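Side-chain contacts in glucose-1-phosphate uridylyltransferase (Sphingomonas elodea, PDB 2UX8), which probably catalyses the formation of UDP-glucose and diphosphate from alpha-D-glucose 1-phosphate and UTP, as a pyrophosphorylase of the GT-A nucleotidyltransferase type: residues 38-43 with 268-273; 19-24 with 46-51. One frame throughout, in Å; residues are numbered along the deposited sequence.

Overall arrangement
From the N terminus, the chain first runs through strand 16-21, which gives residues 19-24 of contact 2. The loop that follows passes through residues 38-43, the first half of contact 1, and then enters helix 47-57, whose first turn closes contact 2 over a 21-residue connection without helix or strand. Contact 1 is completed 225 residues after residue 43, when helix 267-279 arrives. The two contacts therefore cross along the chain. They also touch in space, with centres about 12 Å apart: Leu40 O lies 3.1 Å from Leu47 N, a probable hydrogen bond. Together they tie strand, loop and helix of the nucleotidyltransferase core to helix 267-279, near the C-terminal end of the chain, and both reach the second subunit.

Contact 1: residues 38-43 with 268-273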
loop_
_atom_site.group_PDB
_atom_site.type_symbol
_atom_site.label_atom_id
_atom_site.label_comp_id
_atom_site.label_asym_id
_atom_site.label_seq_id
_atom_site.Cartn_x
_atom_site.Cartn_y
_atom_site.Cartn_z
ATOM N N GLU C 38 15.134 -3.678 5.663
ATOM C CA GLU C 38 15.615 -4.701 4.755
ATOM C C GLU C 38 15.749 -4.209 3.322
ATOM O O GLU C 38 16.314 -4.894 2.472
ATOM C CB GLU C 38 14.680 -5.916 4.795
ATOM C CG GLU C 38 14.503 -6.559 6.171
ATOM C CD GLU C 38 13.364 -5.949 6.984
ATOM O OE1 GLU C 38 12.520 -5.252 6.396
ATOM O OE2 GLU C 38 13.296 -6.182 8.210
ATOM N N MET C 39 15.225 -3.022 3.054
ATOM C CA MET C 39 15.282 -2.460 1.720
ATOM C C MET C 39 16.418 -1.465 1.547
ATOM O O MET C 39 16.634 -0.970 0.446
ATOM C CB MET C 39 13.964 -1.785 1.380
ATOM C CG MET C 39 12.811 -2.724 1.211
ATOM S SD MET C 39 13.065 -3.794 -0.176
ATOM C CE MET C 39 12.878 -2.664 -1.510
ATOM N N LEU C 40 17.138 -1.158 2.624
ATOM C CA LEU C 40 18.259 -0.233 2.503
ATOM C C LEU C 40 19.230 -0.859 1.521
ATOM O O LEU C 40 19.482 -2.066 1.553
ATOM C CB LEU C 40 18.943 0.017 3.849
ATOM C CG LEU C 40 18.114 0.791 4.880
ATOM C CD1 LEU C 40 19.005 1.229 6.026
ATOM C CD2 LEU C 40 17.491 2.007 4.232
ATOM N N PRO C 41 19.778 -0.047 0.621
ATOM C CA PRO C 41 20.717 -0.548 -0.388
ATOM C C PRO C 41 22.181 -0.614 -0.026
ATOM O O PRO C 41 22.702 0.281 0.642
ATOM C CB PRO C 41 20.501 0.407 -1.551
ATOM C CG PRO C 41 20.282 1.727 -0.822
ATOM C CD PRO C 41 19.395 1.352 0.357
ATOM N N VAL C 42 22.846 -1.683 -0.454
ATOM C CA VAL C 42 24.260 -1.718 -0.228
ATOM C C VAL C 42 24.933 -1.042 -1.410
ATOM O O VAL C 42 25.971 -0.579 -1.249
ATOM C CB VAL C 42 24.855 -3.108 0.009
ATOM C CG1 VAL C 42 26.369 -3.040 -0.128
ATOM C CG2 VAL C 42 24.542 -3.552 1.429
ATOM N N VAL C 43 24.434 -0.965 -2.609
ATOM C CA VAL C 43 25.178 -0.140 -3.564
ATOM C C VAL C 43 24.050 0.128 -4.501
ATOM O O VAL C 43 23.653 1.254 -4.752
ATOM C CB VAL C 43 26.307 -0.899 -4.310
ATOM C CG1 VAL C 43 26.706 -0.117 -5.533
ATOM C CG2 VAL C 43 27.534 -1.058 -3.419
ATOM N N ALA C 268 27.638 2.318 11.145
ATOM C CA ALA C 268 29.032 2.193 10.711
ATOM C C ALA C 268 29.226 0.994 9.788
ATOM O O ALA C 268 29.909 1.087 8.775
ATOM C CB ALA C 268 29.959 2.076 11.916
ATOM N N GLY C 269 28.623 -0.130 10.137
ATOM C CA GLY C 269 28.758 -1.305 9.303
ATOM C C GLY C 269 28.123 -1.082 7.945
ATOM O O GLY C 269 28.693 -1.440 6.905
ATOM N N PHE C 270 26.933 -0.489 7.960
ATOM C CA PHE C 270 26.200 -0.212 6.744
ATOM C C PHE C 270 27.085 0.560 5.773
ATOM O O PHE C 270 27.192 0.213 4.593
ATOM C CB PHE C 270 24.951 0.601 7.075
ATOM C CG PHE C 270 24.191 1.033 5.872
ATOM C CD1 PHE C 270 23.472 0.109 5.118
ATOM C CD2 PHE C 270 24.244 2.354 5.444
ATOM C CE1 PHE C 270 22.817 0.499 3.948
ATOM C CE2 PHE C 270 23.591 2.757 4.274
ATOM C CZ PHE C 270 22.879 1.828 3.526
ATOM N N ILE C 271 27.726 1.609 6.274
ATOM C CA ILE C 271 28.594 2.423 5.440
ATOM C C ILE C 271 29.827 1.656 4.962
ATOM O O ILE C 271 30.219 1.753 3.795
ATOM C CB ILE C 271 28.984 3.714 6.185
ATOM C CG1 ILE C 271 27.829 4.712 6.065
ATOM C CG2 ILE C 271 30.263 4.309 5.606
ATOM C CD1 ILE C 271 27.802 5.757 7.138
ATOM N N GLN C 272 30.419 0.876 5.858
ATOM C CA GLN C 272 31.588 0.096 5.501
ATOM C C GLN C 272 31.244 -0.906 4.412
ATOM O O GLN C 272 32.016 -1.092 3.480
ATOM C CB GLN C 272 32.148 -0.604 6.737
ATOM C CG GLN C 272 32.919 0.329 7.637
ATOM C CD GLN C 272 33.162 -0.256 9.005
ATOM O OE1 GLN C 272 33.275 -1.469 9.158
ATOM N NE2 GLN C 272 33.256 0.604 10.013
ATOM N N ALA C 273 30.083 -1.539 4.518
ATOM C CA ALA C 273 29.676 -2.504 3.502
ATOM C C ALA C 273 29.573 -1.836 2.135
ATOM O O ALA C 273 30.071 -2.372 1.139
ATOM C CB ALA C 273 28.341 -3.138 3.867
#
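Phe270 reaches from helix 267-279 to the loop at Leu40 and Pro41, and its ring carries most of this contact. Its first torsion sets CG opposite the backbone N (chi1 175°), which carries the ring away from the helix backbone and brings its far end up to the loop. There CZ lies 3.3 Å from Pro41 O, with CE1 beside it. The carbonyl approaches the ring obliquely, as does the CB of Leu40, 3.9 Å from Phe270 CE1. It is thus the root of the leucine that meets the phenyl group. A large flat hydrocarbon suits this place, since it reaches from the helix to the loop without a polar group to satisfy.

One turn further along the helix the backbones come nearest, Val42 CA to Ala273 CA being 6.6 Å. Here the small methyl of Ala273 points toward the loop. Val42 holds CG1 anti to its backbone N (chi1 165°), and this methyl lies 4.0 Å from Ala273 O. Ala273 CB is a little farther from Val42 CG1, at 4.5 Å. No hydrogen bond crosses between the segments; this is buried van der Waals packing in which hydrocarbon also lies against backbone carbonyls.

Phe28 meets the Phe270 ring edge-to-face and also touches Leu40. Val42 continues the packing onto Leu47 and Tyr50 of helix 47-57 and onto Val277. Within the nucleotidyltransferase fold the contact thus joins the loop between strand 16-21 and helix 47-57 to helix 267-279, beside the subunit interface, where Leu40 and Pro41 pack on Pro41 of the second subunit.

Contact 2: residues 19-24 with 46-51; sequences FPVAGL and PLIQYA
Phe19 and Val21 both point from strand 16-21 toward the first turns of helix 47-57, as residues two apart on a strand can, and each meets a different helix residue. Phe19 presents the edge of its ring: CE2 is 4.0 Å from Ala51 CB, and Ala51 O lies at the same edge, near the ring plane, 3.9 Å from CE2. The ring therefore does not lie flat on the helix but comes at it rim first. Its CB points toward the helix, and with CG anti to the carbonyl carbon (chi1 -55°) the ring extends until its CE2 edge meets Ala51. Alanine suits the receiving place, for its single methyl lets the ring edge come close to the helix backbone.

Val21 meets Ile48 through one branch on each side. Val21 CG1 touches Ile48 CG2 at 3.9 Å, and the two side chains cross at about a right angle, so the contact is a point rather than a length of chain. Branching at CB gives each residue a methyl near its backbone, and it is these methyls that meet.

The surroundings continue the same core. Phe65 of the neighbouring strand 62-67 meets the Phe19 ring with planes at about 55°, and Val52 and Ala55 of the helix also touch Phe19. Leu74 of helix 72-77 packs on both Val21 and Ile48.

Strand, loop and helix here form the opening of a beta-alpha-beta unit, with the helix lying against the parallel sheet. No hydrogen bond or charge pairing links these segments. All four touching residues are buried, and the contact rests on close packing and burial of apolar surface, while the start of the helix is also bonded through its backbone to Glu38 and Leu40.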
loop_
_atom_site.group_PDB
_atom_site.type_symbol
_atom_site.label_atom_id
_atom_site.label_comp_id
_atom_site.label_asym_id
_atom_site.label_seq_id
_atom_site.Cartn_x
_atom_site.Cartn_y
_atom_site.Cartn_z
ATOM N N PHE C 19 13.071 -15.951 5.976
ATOM C CA PHE C 19 13.675 -14.628 6.133
ATOM C C PHE C 19 12.888 -13.752 7.084
ATOM O O PHE C 19 11.806 -13.290 6.744
ATOM C CB PHE C 19 13.752 -13.908 4.789
ATOM C CG PHE C 19 14.475 -14.673 3.716
ATOM C CD1 PHE C 19 13.903 -15.796 3.128
ATOM C CD2 PHE C 19 15.719 -14.253 3.275
ATOM C CE1 PHE C 19 14.563 -16.479 2.110
ATOM C CE2 PHE C 19 16.388 -14.930 2.258
ATOM C CZ PHE C 19 15.810 -16.043 1.673
ATOM N N PRO C 20 13.414 -13.515 8.294
ATOM C CA PRO C 20 12.697 -12.666 9.259
ATOM C C PRO C 20 12.833 -11.223 8.790
ATOM O O PRO C 20 13.902 -10.645 8.893
ATOM C CB PRO C 20 13.451 -12.908 10.577
ATOM C CG PRO C 20 14.117 -14.253 10.375
ATOM C CD PRO C 20 14.571 -14.172 8.926
ATOM N N VAL C 21 11.761 -10.648 8.265
ATOM C CA VAL C 21 11.803 -9.274 7.773
ATOM C C VAL C 21 10.693 -8.410 8.366
ATOM O O VAL C 21 10.069 -7.633 7.656
ATOM C CB VAL C 21 11.663 -9.231 6.222
ATOM C CG1 VAL C 21 12.901 -9.820 5.562
ATOM C CG2 VAL C 21 10.414 -9.991 5.788
ATOM N N ALA C 22 10.443 -8.527 9.661
ATOM C CA ALA C 22 9.377 -7.747 10.267
ATOM C C ALA C 22 9.851 -6.774 11.337
ATOM O O ALA C 22 9.070 -6.347 12.181
ATOM C CB ALA C 22 8.332 -8.679 10.839
ATOM N N GLY C 23 11.126 -6.414 11.296
ATOM C CA GLY C 23 11.644 -5.496 12.292
ATOM C C GLY C 23 11.339 -4.054 11.956
ATOM O O GLY C 23 11.105 -3.736 10.791
ATOM N N LEU C 24 11.333 -3.183 12.968
ATOM C CA LEU C 24 11.070 -1.758 12.754
ATOM C C LEU C 24 12.366 -0.962 12.607
ATOM O O LEU C 24 12.355 0.270 12.599
ATOM C CB LEU C 24 10.255 -1.167 13.906
ATOM C CG LEU C 24 8.891 -1.793 14.194
ATOM C CD1 LEU C 24 8.014 -0.750 14.874
ATOM C CD2 LEU C 24 8.237 -2.265 12.903
ATOM N N PRO C 46 19.014 -4.033 -2.476
ATOM C CA PRO C 46 18.586 -3.984 -1.078
ATOM C C PRO C 46 19.082 -5.212 -0.327
ATOM O O PRO C 46 19.248 -6.277 -0.923
ATOM C CB PRO C 46 17.067 -3.966 -1.190
ATOM C CG PRO C 46 16.811 -4.768 -2.440
ATOM C CD PRO C 46 17.866 -4.251 -3.374
ATOM N N LEU C 47 19.304 -5.065 0.976
ATOM C CA LEU C 47 19.762 -6.163 1.823
ATOM C C LEU C 47 19.086 -7.517 1.567
ATOM O O LEU C 47 19.780 -8.524 1.471
ATOM C CB LEU C 47 19.604 -5.771 3.292
ATOM C CG LEU C 47 20.545 -4.655 3.751
ATOM C CD1 LEU C 47 20.092 -4.104 5.082
ATOM C CD2 LEU C 47 21.959 -5.201 3.841
ATOM N N ILE C 48 17.756 -7.571 1.457
ATOM C CA ILE C 48 17.103 -8.865 1.201
ATOM C C ILE C 48 17.491 -9.453 -0.138
ATOM O O ILE C 48 17.538 -10.678 -0.281
ATOM C CB ILE C 48 15.573 -8.802 1.151
ATOM C CG1 ILE C 48 15.123 -7.359 1.182
ATOM C CG2 ILE C 48 14.965 -9.678 2.231
ATOM C CD1 ILE C 48 14.029 -7.101 0.196
ATOM N N GLN C 49 17.725 -8.588 -1.127
ATOM C CA GLN C 49 18.111 -9.067 -2.445
ATOM C C GLN C 49 19.378 -9.909 -2.285
ATOM O O GLN C 49 19.424 -11.054 -2.745
ATOM C CB GLN C 49 18.354 -7.900 -3.396
ATOM C CG GLN C 49 18.630 -8.332 -4.817
ATOM C CD GLN C 49 17.513 -9.162 -5.386
ATOM O OE1 GLN C 49 16.425 -8.656 -5.641
ATOM N NE2 GLN C 49 17.769 -10.453 -5.585
ATOM N N TYR C 50 20.386 -9.363 -1.607
ATOM C CA TYR C 50 21.625 -10.105 -1.394
ATOM C C TYR C 50 21.344 -11.430 -0.716
ATOM O O TYR C 50 21.876 -12.473 -1.108
ATOM C CB TYR C 50 22.599 -9.322 -0.527
ATOM C CG TYR C 50 23.297 -8.213 -1.262
ATOM C CD1 TYR C 50 22.828 -6.902 -1.182
ATOM C CD2 TYR C 50 24.417 -8.471 -2.063
ATOM C CE1 TYR C 50 23.447 -5.873 -1.875
ATOM C CE2 TYR C 50 25.046 -7.443 -2.762
ATOM C CZ TYR C 50 24.548 -6.143 -2.659
ATOM O OH TYR C 50 25.130 -5.096 -3.331
ATOM N N ALA C 51 20.497 -11.375 0.302
ATOM C CA ALA C 51 20.134 -12.546 1.067
ATOM C C ALA C 51 19.452 -13.638 0.245
ATOM O O ALA C 51 19.767 -14.825 0.413
ATOM C CB ALA C 51 19.254 -12.134 2.227
#